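Local coordinates for protein oligogalacturonate lyase (Yersinia enterocolitica subsp. enterocolitica, PDB 3PE7) that cleaves oligogalacturonates by beta-elimination, probably in the cytoplasm, and carries manganese and calcium ions on a seven-bladed beta-propeller, at residues A[115-120]-A[173-178]; A[141-146]-A[169-174]. All coordinates share one frame; numbering follows the deposited sequence.

Interaction 1: residues A[115-120]-A[173-178]; sequences NVVYQV and VDLKTG
This is side-chain packing between neighbouring propeller blades, helped by one bridging water: the last strand of one blade brings V117 and Y118 against V173, L175 and G178, where the third strand of the next blade runs out into a turn. The methyl CG2 of V173 sits squarely over a face of the Y118 ring, 3.8 Å from its centroid and 9° off the normal, a CH-pi contact. The other methyl, V173 CG1, lies 3.8 Å from Y118 CB, so one methyl packs at the base of the side chain and the other over the ring. Y118 CG is anti to the backbone N (chi1 171°), which carries the ring across toward V173; its hydroxyl reaches E143 in strand 138-145, in V173's blade. Strand 114-119, outermost in its blade, carries a classic beta bulge, with V117 and Y118 together opposite L104 of strand 103-108. Farther from the ring, V117 CG1 meets L175 CD2 at 3.7 Å. The turn receiving them is closed by D174: its OD1 takes the backbone N-H of both K176 and T177, as an Asx turn and Asx motif, and D174 O accepts from G178 N at 2.7 Å. G178, with phi at 86°, brings its CA to 3.7 Å from V117 O. There a water donates to V117 O and to G178 O, each at 2.8 Å, while the carbonyl of G178 also lies at the edge of the Y118 ring.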
ATOM      1  N   ASN A 115      11.991 -19.061   4.604  1.00 17.06           N
ATOM      2  CA  ASN A 115      11.218 -20.257   4.288  1.00 17.55           C
ATOM      3  C   ASN A 115      10.201 -19.905   3.213  1.00 17.87           C
ATOM      4  O   ASN A 115       9.556 -18.847   3.286  1.00 17.28           O
ATOM      5  CB  ASN A 115      10.490 -20.738   5.555  1.00 18.05           C
ATOM      6  CG  ASN A 115       9.721 -22.014   5.339  1.00 20.66           C
ATOM      7  OD1 ASN A 115      10.299 -23.056   4.996  1.00 23.61           O
ATOM      8  ND2 ASN A 115       8.406 -21.958   5.553  1.00 21.62           N
ATOM      9  N   VAL A 116      10.027 -20.769   2.216  1.00 17.82           N
ATOM     10  CA  VAL A 116       8.922 -20.520   1.292  1.00 18.20           C
ATOM     11  C   VAL A 116       7.611 -21.058   1.866  1.00 17.88           C
ATOM     12  O   VAL A 116       7.462 -22.258   2.119  1.00 17.84           O
ATOM     13  CB  VAL A 116       9.223 -20.888  -0.223  1.00 19.15           C
ATOM     14  CG1 VAL A 116      10.405 -21.758  -0.370  1.00 20.52           C
ATOM     15  CG2 VAL A 116       7.969 -21.381  -0.972  1.00 18.97           C
ATOM     16  N   VAL A 117       6.682 -20.145   2.119  1.00 16.90           N
ATOM     17  CA  VAL A 117       5.432 -20.511   2.764  1.00 17.80           C
ATOM     18  C   VAL A 117       4.450 -21.076   1.742  1.00 17.90           C
ATOM     19  O   VAL A 117       3.736 -22.048   2.022  1.00 19.02           O
ATOM     20  CB  VAL A 117       4.808 -19.307   3.516  1.00 17.83           C
ATOM     21  CG1 VAL A 117       3.432 -19.660   4.027  1.00 19.42           C
ATOM     22  CG2 VAL A 117       5.716 -18.866   4.672  1.00 20.21           C
ATOM     23  N   TYR A 118       4.415 -20.472   0.556  1.00 17.40           N
ATOM     24  CA  TYR A 118       3.478 -20.883  -0.489  1.00 16.64           C
ATOM     25  C   TYR A 118       4.072 -20.527  -1.836  1.00 16.89           C
ATOM     26  O   TYR A 118       4.699 -19.469  -1.968  1.00 15.76           O
ATOM     27  CB  TYR A 118       2.106 -20.193  -0.320  1.00 16.78           C
ATOM     28  CG  TYR A 118       1.128 -20.389  -1.469  1.00 16.30           C
ATOM     29  CD1 TYR A 118       0.908 -19.375  -2.409  1.00 15.77           C
ATOM     30  CD2 TYR A 118       0.404 -21.584  -1.608  1.00 17.53           C
ATOM     31  CE1 TYR A 118       0.009 -19.535  -3.458  1.00 17.53           C
ATOM     32  CE2 TYR A 118      -0.517 -21.758  -2.664  1.00 17.26           C
ATOM     33  CZ  TYR A 118      -0.696 -20.728  -3.596  1.00 20.58           C
ATOM     34  OH  TYR A 118      -1.598 -20.884  -4.639  1.00 18.30           O
ATOM     35  N   GLN A 119       3.881 -21.411  -2.819  1.00 16.51           N
ATOM     36  CA  GLN A 119       4.275 -21.128  -4.195  1.00 16.90           C
ATOM     37  C   GLN A 119       3.054 -21.120  -5.110  1.00 16.76           C
ATOM     38  O   GLN A 119       2.277 -22.086  -5.146  1.00 16.27           O
ATOM     39  CB  GLN A 119       5.299 -22.150  -4.694  1.00 17.64           C
ATOM     40  CG  GLN A 119       5.737 -21.914  -6.129  1.00 19.69           C
ATOM     41  CD  GLN A 119       6.863 -22.822  -6.548  1.00 24.15           C
ATOM     42  OE1 GLN A 119       6.630 -23.888  -7.106  1.00 26.47           O
ATOM     43  NE2 GLN A 119       8.091 -22.416  -6.268  1.00 25.33           N
ATOM     44  N   VAL A 120       2.883 -20.033  -5.862  1.00 16.47           N
ATOM     45  CA  VAL A 120       1.825 -19.977  -6.852  1.00 16.31           C
ATOM     46  C   VAL A 120       2.103 -21.112  -7.848  1.00 17.10           C
ATOM     47  O   VAL A 120       3.225 -21.216  -8.356  1.00 17.62           O
ATOM     48  CB  VAL A 120       1.789 -18.615  -7.575  1.00 16.03           C
ATOM     49  CG1 VAL A 120       0.688 -18.589  -8.637  1.00 14.87           C
ATOM     50  CG2 VAL A 120       1.589 -17.461  -6.544  1.00 15.56           C
ATOM     51  N   VAL A 173      -4.540 -18.394   1.784  1.00 19.19           N
ATOM     52  CA  VAL A 173      -3.403 -19.242   2.107  1.00 18.89           C
ATOM     53  C   VAL A 173      -3.233 -19.323   3.623  1.00 19.35           C
ATOM     54  O   VAL A 173      -3.249 -18.301   4.314  1.00 18.37           O
ATOM     55  CB  VAL A 173      -2.085 -18.725   1.445  1.00 18.74           C
ATOM     56  CG1 VAL A 173      -0.860 -19.484   1.956  1.00 18.83           C
ATOM     57  CG2 VAL A 173      -2.158 -18.825  -0.086  1.00 19.87           C
ATOM     58  N   ASP A 174      -3.088 -20.549   4.124  1.00 18.98           N
ATOM     59  CA  ASP A 174      -2.778 -20.795   5.527  1.00 19.95           C
ATOM     60  C   ASP A 174      -1.274 -20.710   5.750  1.00 20.50           C
ATOM     61  O   ASP A 174      -0.496 -21.471   5.147  1.00 20.14           O
ATOM     62  CB  ASP A 174      -3.303 -22.181   5.920  1.00 20.39           C
ATOM     63  CG  ASP A 174      -3.224 -22.443   7.413  1.00 22.19           C
ATOM     64  OD1 ASP A 174      -2.126 -22.332   8.004  1.00 22.92           O
ATOM     65  OD2 ASP A 174      -4.282 -22.797   7.986  1.00 24.85           O
ATOM     66  N   LEU A 175      -0.859 -19.787   6.616  1.00 20.59           N
ATOM     67  CA  LEU A 175       0.564 -19.543   6.850  1.00 22.06           C
ATOM     68  C   LEU A 175       1.296 -20.647   7.625  1.00 23.39           C
ATOM     69  O   LEU A 175       2.527 -20.774   7.518  1.00 23.24           O
ATOM     70  CB  LEU A 175       0.797 -18.182   7.513  1.00 21.74           C
ATOM     71  CG  LEU A 175       0.604 -16.908   6.677  1.00 21.35           C
ATOM     72  CD1 LEU A 175       0.820 -15.690   7.548  1.00 20.84           C
ATOM     73  CD2 LEU A 175       1.522 -16.842   5.431  1.00 20.37           C
ATOM     74  N   LYS A 176       0.552 -21.425   8.412  1.00 24.53           N
ATOM     75  CA  LYS A 176       1.148 -22.518   9.181  1.00 25.95           C
ATOM     76  C   LYS A 176       1.299 -23.796   8.350  1.00 26.10           C
ATOM     77  O   LYS A 176       2.327 -24.473   8.410  1.00 26.13           O
ATOM     78  CB  LYS A 176       0.337 -22.814  10.451  1.00 26.43           C
ATOM     79  CG  LYS A 176       0.783 -22.033  11.695  1.00 29.96           C
ATOM     80  CD  LYS A 176      -0.235 -20.970  12.112  1.00 33.92           C
ATOM     81  CE  LYS A 176      -1.369 -21.561  12.952  1.00 35.16           C
ATOM     82  NZ  LYS A 176      -2.633 -20.769  12.804  1.00 35.85           N
ATOM     83  N   THR A 177       0.272 -24.107   7.569  1.00 26.06           N
ATOM     84  CA  THR A 177       0.225 -25.366   6.819  1.00 26.28           C
ATOM     85  C   THR A 177       0.684 -25.185   5.374  1.00 26.14           C
ATOM     86  O   THR A 177       1.259 -26.094   4.773  1.00 26.27           O
ATOM     87  CB  THR A 177      -1.184 -25.978   6.830  1.00 26.21           C
ATOM     88  OG1 THR A 177      -2.079 -25.127   6.106  1.00 26.84           O
ATOM     89  CG2 THR A 177      -1.694 -26.148   8.257  1.00 26.72           C
ATOM     90  N   GLY A 178       0.432 -24.006   4.816  1.00 25.92           N
ATOM     91  CA  GLY A 178       0.759 -23.745   3.431  1.00 25.24           C
ATOM     92  C   GLY A 178      -0.349 -24.198   2.504  1.00 25.04           C
ATOM     93  O   GLY A 178      -0.215 -24.106   1.282  1.00 24.85           O
TER
HETATM   94  O   HOH W   1       2.496 -24.052   0.553  1.00 38.40           O

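Interaction 2: residues A[141-146]-A[169-174]; sequences GIEIRR and RLMRVD
R169 and E143 form a salt bridge in which two guanidinium nitrogens grip one carboxylate oxygen side-on: NH2 reaches OE1 at 2.8 Å and NE reaches the same OE1 at 3.1 Å. The oxygen lies in the guanidinium plane, yet the carboxylate is turned 40° from that plane. NH2 approaches nearly in line with the C-O bond of OE1, whereas NE comes from the anti side, somewhat out of the carboxylate plane. E143 OE2 is engaged by the hydroxyl of Y118, so both carboxylate oxygens have partners and the group is pinned in rotation. R169 is extended from CG to NE and starts with CG between the backbone N and carbonyl carbon (chi1 61°), which sends it over the neighbouring strand; its charge also makes a cation-pi contact with W124. Beneath this bridge the two middle strands of a four-stranded propeller blade pair antiparallel. G141 with M171 and E143 with R169 are hydrogen-bonded pairs, each joined by two backbone bonds, such as M171 N to G141 O at 2.8 Å and R169 N to E143 O at 2.9 Å. Between them I142 and L170 form a non-hydrogen-bonded pair. On the face of E143, M171 CG packs at 3.6 Å from E143 CD, alongside the salt bridge. On the other face I142 CD1 touches L170 CG at 4.1 Å, and I142 continues onto L190 and P193 of the next blade.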
ATOM      1  N   GLY A 141      -4.901 -13.213  -1.677  1.00 13.31           N
ATOM      2  CA  GLY A 141      -4.235 -12.688  -2.874  1.00 12.55           C
ATOM      3  C   GLY A 141      -4.942 -13.157  -4.126  1.00 13.52           C
ATOM      4  O   GLY A 141      -5.827 -14.009  -4.061  1.00 13.65           O
ATOM      5  N   ILE A 142      -4.540 -12.617  -5.274  1.00 12.56           N
ATOM      6  CA  ILE A 142      -5.140 -12.979  -6.556  1.00 12.83           C
ATOM      7  C   ILE A 142      -4.163 -13.804  -7.381  1.00 12.38           C
ATOM      8  O   ILE A 142      -2.987 -13.499  -7.427  1.00 12.97           O
ATOM      9  CB  ILE A 142      -5.542 -11.725  -7.377  1.00 12.84           C
ATOM     10  CG1 ILE A 142      -6.533 -10.841  -6.602  1.00 12.45           C
ATOM     11  CG2 ILE A 142      -6.140 -12.106  -8.745  1.00 13.55           C
ATOM     12  CD1 ILE A 142      -7.838 -11.520  -6.220  1.00 13.93           C
ATOM     13  N   GLU A 143      -4.667 -14.860  -8.011  1.00 12.41           N
ATOM     14  CA  GLU A 143      -3.914 -15.583  -9.038  1.00 13.21           C
ATOM     15  C   GLU A 143      -4.688 -15.543 -10.343  1.00 13.17           C
ATOM     16  O   GLU A 143      -5.919 -15.662 -10.358  1.00 14.04           O
ATOM     17  CB  GLU A 143      -3.670 -17.033  -8.610  1.00 12.48           C
ATOM     18  CG  GLU A 143      -2.740 -17.152  -7.395  1.00 13.97           C
ATOM     19  CD  GLU A 143      -2.611 -18.564  -6.876  1.00 16.35           C
ATOM     20  OE1 GLU A 143      -3.225 -19.493  -7.466  1.00 17.98           O
ATOM     21  OE2 GLU A 143      -1.870 -18.735  -5.886  1.00 14.86           O
ATOM     22  N   ILE A 144      -3.968 -15.350 -11.445  1.00 13.74           N
ATOM     23  CA  ILE A 144      -4.591 -15.240 -12.766  1.00 14.07           C
ATOM     24  C   ILE A 144      -4.094 -16.407 -13.611  1.00 14.57           C
ATOM     25  O   ILE A 144      -2.920 -16.765 -13.536  1.00 15.01           O
ATOM     26  CB  ILE A 144      -4.234 -13.892 -13.448  1.00 14.57           C
ATOM     27  CG1 ILE A 144      -4.679 -12.721 -12.546  1.00 13.21           C
ATOM     28  CG2 ILE A 144      -4.833 -13.818 -14.876  1.00 14.79           C
ATOM     29  CD1 ILE A 144      -4.564 -11.298 -13.160  1.00 15.93           C
ATOM     30  N   ARG A 145      -4.988 -17.024 -14.377  1.00 15.17           N
ATOM     31  CA  ARG A 145      -4.583 -18.168 -15.180  1.00 16.13           C
ATOM     32  C   ARG A 145      -3.486 -17.716 -16.140  1.00 16.17           C
ATOM     33  O   ARG A 145      -3.605 -16.661 -16.755  1.00 15.80           O
ATOM     34  CB  ARG A 145      -5.776 -18.757 -15.942  1.00 17.08           C
ATOM     35  CG  ARG A 145      -5.489 -20.147 -16.464  1.00 20.77           C
ATOM     36  CD  ARG A 145      -6.645 -20.719 -17.280  1.00 24.65           C
ATOM     37  NE  ARG A 145      -7.858 -20.917 -16.488  1.00 24.44           N
ATOM     38  CZ  ARG A 145      -8.036 -21.892 -15.593  1.00 26.11           C
ATOM     39  NH1 ARG A 145      -7.083 -22.785 -15.350  1.00 26.38           N
ATOM     40  NH2 ARG A 145      -9.190 -21.983 -14.940  1.00 25.80           N
ATOM     41  N   ARG A 146      -2.420 -18.505 -16.242  1.00 16.64           N
ATOM     42  CA  ARG A 146      -1.265 -18.125 -17.078  1.00 17.95           C
ATOM     43  C   ARG A 146      -1.674 -17.784 -18.515  1.00 17.33           C
ATOM     44  O   ARG A 146      -1.169 -16.822 -19.100  1.00 16.87           O
ATOM     45  CB  ARG A 146      -0.200 -19.228 -17.094  1.00 18.34           C
ATOM     46  CG  ARG A 146       1.025 -18.861 -17.950  1.00 21.15           C
ATOM     47  CD  ARG A 146       2.096 -19.927 -17.917  1.00 23.26           C
ATOM     48  NE  ARG A 146       2.642 -20.091 -16.575  1.00 27.26           N
ATOM     49  CZ  ARG A 146       3.495 -19.255 -15.990  1.00 27.66           C
ATOM     50  NH1 ARG A 146       3.914 -18.161 -16.613  1.00 29.27           N
ATOM     51  NH2 ARG A 146       3.917 -19.515 -14.761  1.00 29.30           N
ATOM     52  N   ARG A 169      -8.726 -15.975  -9.644  1.00 14.69           N
ATOM     53  CA  ARG A 169      -9.196 -16.570  -8.411  1.00 15.05           C
ATOM     54  C   ARG A 169      -8.635 -15.841  -7.190  1.00 15.41           C
ATOM     55  O   ARG A 169      -7.457 -15.488  -7.120  1.00 15.30           O
ATOM     56  CB  ARG A 169      -8.921 -18.085  -8.371  1.00 15.43           C
ATOM     57  CG  ARG A 169      -7.468 -18.497  -8.442  1.00 14.81           C
ATOM     58  CD  ARG A 169      -7.343 -20.012  -8.666  1.00 15.27           C
ATOM     59  NE  ARG A 169      -5.984 -20.463  -8.382  1.00 14.19           N
ATOM     60  CZ  ARG A 169      -5.580 -21.726  -8.361  1.00 17.98           C
ATOM     61  NH1 ARG A 169      -6.430 -22.721  -8.643  1.00 16.82           N
ATOM     62  NH2 ARG A 169      -4.312 -21.998  -8.077  1.00 17.24           N
ATOM     63  N   LEU A 170      -9.530 -15.608  -6.236  1.00 15.23           N
ATOM     64  CA  LEU A 170      -9.185 -14.986  -4.969  1.00 15.54           C
ATOM     65  C   LEU A 170      -8.813 -16.139  -4.047  1.00 16.08           C
ATOM     66  O   LEU A 170      -9.660 -16.978  -3.717  1.00 16.10           O
ATOM     67  CB  LEU A 170     -10.409 -14.232  -4.440  1.00 15.22           C
ATOM     68  CG  LEU A 170     -10.220 -13.185  -3.339  1.00 17.08           C
ATOM     69  CD1 LEU A 170     -11.576 -12.515  -3.084  1.00 19.32           C
ATOM     70  CD2 LEU A 170      -9.691 -13.790  -2.072  1.00 19.92           C
ATOM     71  N   MET A 171      -7.542 -16.193  -3.671  1.00 16.51           N
ATOM     72  CA  MET A 171      -6.998 -17.297  -2.900  1.00 17.95           C
ATOM     73  C   MET A 171      -6.872 -16.935  -1.443  1.00 18.69           C
ATOM     74  O   MET A 171      -6.562 -15.807  -1.106  1.00 18.61           O
ATOM     75  CB  MET A 171      -5.611 -17.696  -3.413  1.00 18.45           C
ATOM     76  CG  MET A 171      -5.597 -18.199  -4.855  1.00 19.29           C
ATOM     77  SD  MET A 171      -6.609 -19.673  -5.022  1.00 23.21           S
ATOM     78  CE  MET A 171      -5.797 -20.779  -3.868  1.00 18.23           C
ATOM     79  N   ARG A 172      -7.092 -17.906  -0.569  1.00 19.27           N
ATOM     80  CA  ARG A 172      -6.605 -17.721   0.774  1.00 20.12           C
ATOM     81  C   ARG A 172      -5.614 -18.815   1.129  1.00 19.93           C
ATOM     82  O   ARG A 172      -5.801 -19.997   0.764  1.00 19.97           O
ATOM     83  CB  ARG A 172      -7.730 -17.521   1.783  1.00 21.64           C
ATOM     84  CG  ARG A 172      -8.504 -18.720   2.112  1.00 22.82           C
ATOM     85  CD  ARG A 172      -9.080 -18.574   3.520  1.00 25.79           C
ATOM     86  NE  ARG A 172      -9.351 -19.895   4.077  1.00 28.22           N
ATOM     87  CZ  ARG A 172     -10.489 -20.562   3.920  1.00 29.49           C
ATOM     88  NH1 ARG A 172     -11.498 -20.030   3.240  1.00 28.93           N
ATOM     89  NH2 ARG A 172     -10.621 -21.765   4.463  1.00 30.81           N
ATOM     90  N   VAL A 173      -4.540 -18.394   1.784  1.00 19.19           N
ATOM     91  CA  VAL A 173      -3.403 -19.242   2.107  1.00 18.89           C
ATOM     92  C   VAL A 173      -3.233 -19.323   3.623  1.00 19.35           C
ATOM     93  O   VAL A 173      -3.249 -18.301   4.314  1.00 18.37           O
ATOM     94  CB  VAL A 173      -2.085 -18.725   1.445  1.00 18.74           C
ATOM     95  CG1 VAL A 173      -0.860 -19.484   1.956  1.00 18.83           C
ATOM     96  CG2 VAL A 173      -2.158 -18.825  -0.086  1.00 19.87           C
ATOM     97  N   ASP A 174      -3.088 -20.549   4.124  1.00 18.98           N
ATOM     98  CA  ASP A 174      -2.778 -20.795   5.527  1.00 19.95           C
ATOM     99  C   ASP A 174      -1.274 -20.710   5.750  1.00 20.50           C
ATOM    100  O   ASP A 174      -0.496 -21.471   5.147  1.00 20.14           O
ATOM    101  CB  ASP A 174      -3.303 -22.181   5.920  1.00 20.39           C
ATOM    102  CG  ASP A 174      -3.224 -22.443   7.413  1.00 22.19           C
ATOM    103  OD1 ASP A 174      -2.126 -22.332   8.004  1.00 22.92           O
ATOM    104  OD2 ASP A 174      -4.282 -22.797   7.986  1.00 24.85           O
TER

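How the interactions relate
From the N terminus the chain first runs through 115-120, the end of the last strand of one blade, then enters the next blade and reaches 141-146. After an excursion holding the helix 155-161 it returns as 168-174, closing the loop of interaction 2, and the turn beyond, through 178, closes the longer loop of interaction 1. Interaction 2 thus nests inside interaction 1, and V173 and D174 belong to both. Strand 168-174 pairs with 138-145 inside its own blade, while its C-terminal end and the turn after it meet the preceding blade. V120, in the connection leading out of strand 114-119, also packs on E143, joining the two contacts.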